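Long-range contact in prenyltransference for protein (PDB 5HC8), which probably joins two molecules of dimethylallyl diphosphate head-to-middle to give lavandulyl diphosphate, using a fold shared with cis-prenyltransferases: residues A[81-92]-A[113-124]. Residues are numbered along the deposited sequence; the frame is centred on the assembly and turned at random.
Sequences MRIYEDFLRSDV and LPEYLQDAISYA
The helical segments 81-89 and 115-124 run nearly parallel, crossing at 20° with their axes 9.1 Å apart, and Glu85 faces Leu117 where the backbones come closest. The Arg82 guanidinium lies flat on one face of the Tyr116 ring, planes 4° apart, in a cation-pi stack with CZ of Arg82 3.6 Å from the centroid of the Tyr116 ring; Pro114 CB lies over the opposite face, toward the rim. NH2 of Arg82 also makes a salt bridge to the syn side of Glu85 OE2 (3.3 Å), which, with the stack, probably limits turning of the guanidinium. A leucine in place of Tyr116 would probably leave the Arg82 guanidinium without its aromatic platform and freer to turn. Deeper in, Leu117 is a knob among Met81, Tyr84, Glu85 and Leu88: with CG anti to the backbone N (chi1 180°), the Leu117 branches point into this hole, where CD2 meets Met81 SD at 3.6 Å and CD1 meets Leu88 CD1. That same Leu88 methyl reaches Ile121 CG1 (3.5 Å), while Val92 CG1 rests on Ala124 CB. Leu88, Val92 and Ala124 all pack on Phe104, so the pair sits against edge strand 103-107 of the parallel sheet; on the side of helix 34-54, Tyr84 meets Trp45 and touches the bound 2-methylbuta-1,3-diene.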
loop_
_atom_site.group_PDB
_atom_site.type_symbol
_atom_site.label_atom_id
_atom_site.label_comp_id
_atom_site.label_asym_id
_atom_site.label_seq_id
_atom_site.Cartn_x
_atom_site.Cartn_y
_atom_site.Cartn_z
ATOM N N MET A 81 3.002 -15.768 21.002
ATOM C CA MET A 81 4.286 -16.371 20.718
ATOM C C MET A 81 4.233 -17.873 20.966
ATOM O O MET A 81 4.820 -18.654 20.239
ATOM C CB MET A 81 5.395 -15.787 21.614
ATOM C CG MET A 81 5.750 -14.307 21.496
ATOM S SD MET A 81 6.133 -13.809 19.841
ATOM C CE MET A 81 6.610 -12.116 20.174
ATOM N N ARG A 82 3.566 -18.284 22.034
ATOM C CA ARG A 82 3.528 -19.712 22.408
ATOM C C ARG A 82 2.688 -20.529 21.393
ATOM O O ARG A 82 3.048 -21.615 20.979
ATOM C CB ARG A 82 2.952 -19.805 23.848
ATOM C CG ARG A 82 3.646 -20.735 24.807
ATOM C CD ARG A 82 4.899 -20.134 25.434
ATOM N NE ARG A 82 6.030 -21.041 25.178
ATOM C CZ ARG A 82 7.203 -21.058 25.821
ATOM N NH1 ARG A 82 7.458 -20.223 26.830
ATOM N NH2 ARG A 82 8.139 -21.932 25.445
ATOM N N ILE A 83 1.570 -19.957 20.968
ATOM C CA ILE A 83 0.725 -20.559 19.993
ATOM C C ILE A 83 1.463 -20.725 18.700
ATOM O O ILE A 83 1.266 -21.745 18.016
ATOM C CB ILE A 83 -0.458 -19.668 19.702
ATOM C CG1 ILE A 83 -1.466 -19.773 20.812
ATOM C CG2 ILE A 83 -1.149 -20.133 18.452
ATOM C CD1 ILE A 83 -2.645 -18.853 20.525
ATOM N N TYR A 84 2.304 -19.739 18.353
ATOM C CA TYR A 84 3.056 -19.839 17.108
ATOM C C TYR A 84 4.120 -20.932 17.208
ATOM O O TYR A 84 4.406 -21.606 16.230
ATOM C CB TYR A 84 3.630 -18.474 16.627
ATOM C CG TYR A 84 2.517 -17.468 16.341
ATOM C CD1 TYR A 84 1.239 -17.906 15.987
ATOM C CD2 TYR A 84 2.709 -16.100 16.486
ATOM C CE1 TYR A 84 0.225 -17.024 15.774
ATOM C CE2 TYR A 84 1.672 -15.222 16.255
ATOM C CZ TYR A 84 0.459 -15.706 15.901
ATOM O OH TYR A 84 -0.635 -14.886 15.650
ATOM N N GLU A 85 4.737 -21.080 18.373
ATOM C CA GLU A 85 5.705 -22.156 18.554
ATOM C C GLU A 85 5.034 -23.501 18.350
ATOM O O GLU A 85 5.521 -24.387 17.676
ATOM C CB GLU A 85 6.261 -22.114 19.969
ATOM C CG GLU A 85 7.252 -23.259 20.212
ATOM C CD GLU A 85 7.771 -23.303 21.647
ATOM O OE1 GLU A 85 8.943 -23.663 21.849
ATOM O OE2 GLU A 85 7.025 -22.937 22.552
ATOM N N ASP A 86 3.910 -23.656 18.987
ATOM C CA ASP A 86 3.149 -24.864 18.850
ATOM C C ASP A 86 2.755 -25.102 17.396
ATOM O O ASP A 86 2.790 -26.255 16.931
ATOM C CB ASP A 86 1.927 -24.763 19.764
ATOM C CG ASP A 86 0.976 -25.914 19.609
ATOM O OD1 ASP A 86 1.383 -27.054 19.897
ATOM O OD2 ASP A 86 -0.190 -25.682 19.224
ATOM N N PHE A 87 2.360 -24.036 16.660
ATOM C CA PHE A 87 1.930 -24.204 15.257
ATOM C C PHE A 87 3.074 -24.750 14.383
ATOM O O PHE A 87 2.881 -25.665 13.568
ATOM C CB PHE A 87 1.354 -22.867 14.693
ATOM C CG PHE A 87 1.284 -22.821 13.179
ATOM C CD1 PHE A 87 0.233 -23.428 12.488
ATOM C CD2 PHE A 87 2.261 -22.165 12.462
ATOM C CE1 PHE A 87 0.159 -23.383 11.104
ATOM C CE2 PHE A 87 2.208 -22.110 11.065
ATOM C CZ PHE A 87 1.167 -22.722 10.389
ATOM N N LEU A 88 4.249 -24.184 14.588
ATOM C CA LEU A 88 5.487 -24.508 13.912
ATOM C C LEU A 88 5.994 -25.906 14.310
ATOM O O LEU A 88 6.584 -26.649 13.494
ATOM C CB LEU A 88 6.583 -23.453 14.271
ATOM C CG LEU A 88 6.395 -22.041 13.710
ATOM C CD1 LEU A 88 7.489 -21.081 14.184
ATOM C CD2 LEU A 88 6.388 -22.061 12.188
ATOM N N ARG A 89 5.753 -26.253 15.565
ATOM C CA ARG A 89 6.143 -27.564 16.053
ATOM C C ARG A 89 5.255 -28.742 15.587
ATOM O O ARG A 89 5.797 -29.792 15.270
ATOM C CB ARG A 89 6.398 -27.508 17.571
ATOM C CG ARG A 89 7.762 -26.902 17.801
ATOM C CD ARG A 89 8.176 -26.767 19.255
ATOM N NE ARG A 89 9.479 -27.376 19.528
ATOM C CZ ARG A 89 10.650 -27.105 18.918
ATOM N NH1 ARG A 89 10.749 -26.202 17.952
ATOM N NH2 ARG A 89 11.757 -27.768 19.277
ATOM N N SER A 90 3.940 -28.562 15.490
ATOM C CA SER A 90 3.055 -29.597 15.020
ATOM C C SER A 90 2.642 -29.420 13.550
ATOM O O SER A 90 3.113 -30.127 12.672
ATOM C CB SER A 90 1.807 -29.651 15.892
ATOM O OG SER A 90 1.192 -28.386 15.890
ATOM N N ASP A 91 1.733 -28.468 13.324
ATOM C CA ASP A 91 1.095 -28.257 12.021
ATOM C C ASP A 91 2.114 -28.057 10.931
ATOM O O ASP A 91 2.027 -28.675 9.882
ATOM C CB ASP A 91 0.165 -27.048 12.092
ATOM C CG ASP A 91 -0.994 -27.281 12.997
ATOM O OD1 ASP A 91 -1.117 -28.432 13.494
ATOM O OD2 ASP A 91 -1.811 -26.353 13.190
ATOM N N VAL A 92 3.093 -27.203 11.156
ATOM C CA VAL A 92 4.038 -26.962 10.103
ATOM C C VAL A 92 4.934 -28.160 9.845
ATOM O O VAL A 92 5.280 -28.438 8.683
ATOM C CB VAL A 92 4.913 -25.729 10.345
ATOM C CG1 VAL A 92 6.017 -25.654 9.321
ATOM C CG2 VAL A 92 4.057 -24.494 10.248
ATOM N N LEU A 113 11.969 -11.809 18.669
ATOM C CA LEU A 113 11.109 -12.863 19.194
ATOM C C LEU A 113 11.802 -13.639 20.334
ATOM O O LEU A 113 13.014 -13.634 20.407
ATOM C CB LEU A 113 10.755 -13.846 18.091
ATOM C CG LEU A 113 10.180 -13.164 16.834
ATOM C CD1 LEU A 113 10.139 -14.206 15.735
ATOM C CD2 LEU A 113 8.799 -12.575 17.167
ATOM N N PRO A 114 11.025 -14.318 21.186
ATOM C CA PRO A 114 11.601 -15.253 22.157
ATOM C C PRO A 114 12.479 -16.318 21.506
ATOM O O PRO A 114 12.134 -16.907 20.432
ATOM C CB PRO A 114 10.386 -15.936 22.780
ATOM C CG PRO A 114 9.192 -15.152 22.392
ATOM C CD PRO A 114 9.571 -14.192 21.304
ATOM N N GLU A 115 13.581 -16.634 22.188
ATOM C CA GLU A 115 14.534 -17.574 21.645
ATOM C C GLU A 115 13.855 -18.863 21.246
ATOM O O GLU A 115 14.240 -19.462 20.260
ATOM C CB GLU A 115 15.658 -17.901 22.643
ATOM C CG GLU A 115 16.575 -16.732 22.963
ATOM C CD GLU A 115 17.654 -16.511 21.921
ATOM O OE1 GLU A 115 17.762 -17.312 20.966
ATOM O OE2 GLU A 115 18.413 -15.528 22.070
ATOM N N TYR A 116 12.889 -19.321 22.019
ATOM C CA TYR A 116 12.227 -20.542 21.682
ATOM C C TYR A 116 11.483 -20.505 20.336
ATOM O O TYR A 116 11.259 -21.555 19.694
ATOM C CB TYR A 116 11.223 -20.947 22.775
ATOM C CG TYR A 116 10.022 -20.048 23.010
ATOM C CD1 TYR A 116 8.881 -20.119 22.193
ATOM C CD2 TYR A 116 10.000 -19.160 24.084
ATOM C CE1 TYR A 116 7.765 -19.316 22.435
ATOM C CE2 TYR A 116 8.907 -18.352 24.325
ATOM C CZ TYR A 116 7.786 -18.428 23.501
ATOM O OH TYR A 116 6.727 -17.588 23.762
ATOM N N LEU A 117 11.003 -19.316 19.977
ATOM C CA LEU A 117 10.201 -19.141 18.757
ATOM C C LEU A 117 11.147 -19.051 17.612
ATOM O O LEU A 117 10.890 -19.626 16.522
ATOM C CB LEU A 117 9.353 -17.880 18.826
ATOM C CG LEU A 117 8.457 -17.584 17.581
ATOM C CD1 LEU A 117 7.763 -18.815 17.104
ATOM C CD2 LEU A 117 7.352 -16.600 17.968
ATOM N N GLN A 118 12.262 -18.375 17.853
ATOM C CA GLN A 118 13.345 -18.377 16.906
ATOM C C GLN A 118 13.905 -19.765 16.569
ATOM O O GLN A 118 14.335 -20.027 15.423
ATOM C CB GLN A 118 14.463 -17.495 17.376
ATOM C CG GLN A 118 14.094 -16.050 17.527
ATOM C CD GLN A 118 15.323 -15.221 17.846
ATOM O OE1 GLN A 118 16.315 -15.306 17.143
ATOM N NE2 GLN A 118 15.262 -14.413 18.890
ATOM N N ASP A 119 13.892 -20.637 17.569
ATOM C CA ASP A 119 14.391 -21.995 17.410
ATOM C C ASP A 119 13.377 -22.812 16.655
ATOM O O ASP A 119 13.729 -23.654 15.786
ATOM C CB ASP A 119 14.609 -22.656 18.800
ATOM C CG ASP A 119 15.831 -22.096 19.552
ATOM O OD1 ASP A 119 16.722 -21.475 18.903
ATOM O OD2 ASP A 119 15.887 -22.315 20.796
ATOM N N ALA A 120 12.103 -22.594 16.986
ATOM C CA ALA A 120 11.041 -23.299 16.265
ATOM C C ALA A 120 10.977 -22.961 14.748
ATOM O O ALA A 120 10.750 -23.843 13.889
ATOM C CB ALA A 120 9.710 -23.053 16.942
ATOM N N ILE A 121 11.201 -21.693 14.448
ATOM C CA ILE A 121 11.350 -21.197 13.083
ATOM C C ILE A 121 12.559 -21.893 12.433
ATOM O O ILE A 121 12.410 -22.513 11.396
ATOM C CB ILE A 121 11.529 -19.638 13.063
ATOM C CG1 ILE A 121 10.195 -18.927 13.401
ATOM C CG2 ILE A 121 12.027 -19.154 11.721
ATOM C CD1 ILE A 121 10.352 -17.485 13.807
ATOM N N SER A 122 13.738 -21.810 13.058
ATOM C CA SER A 122 14.927 -22.512 12.532
ATOM C C SER A 122 14.680 -23.952 12.231
ATOM O O SER A 122 15.100 -24.459 11.202
ATOM C CB SER A 122 16.100 -22.430 13.519
ATOM O OG SER A 122 16.762 -21.184 13.316
ATOM N N TYR A 123 13.963 -24.618 13.111
ATOM C CA TYR A 123 13.727 -26.038 12.928
ATOM C C TYR A 123 12.892 -26.247 11.673
ATOM O O TYR A 123 13.296 -26.983 10.744
ATOM C CB TYR A 123 13.054 -26.648 14.179
ATOM C CG TYR A 123 12.413 -28.024 13.984
ATOM C CD1 TYR A 123 13.197 -29.143 13.661
ATOM C CD2 TYR A 123 11.025 -28.212 14.163
ATOM C CE1 TYR A 123 12.620 -30.389 13.503
ATOM C CE2 TYR A 123 10.423 -29.470 14.007
ATOM C CZ TYR A 123 11.215 -30.560 13.666
ATOM O OH TYR A 123 10.637 -31.827 13.502
ATOM N N ALA A 124 11.747 -25.562 11.603
ATOM C CA ALA A 124 10.854 -25.729 10.462
ATOM C C ALA A 124 11.467 -25.308 9.129
ATOM O O ALA A 124 11.136 -25.860 8.087
ATOM C CB ALA A 124 9.503 -25.027 10.697
#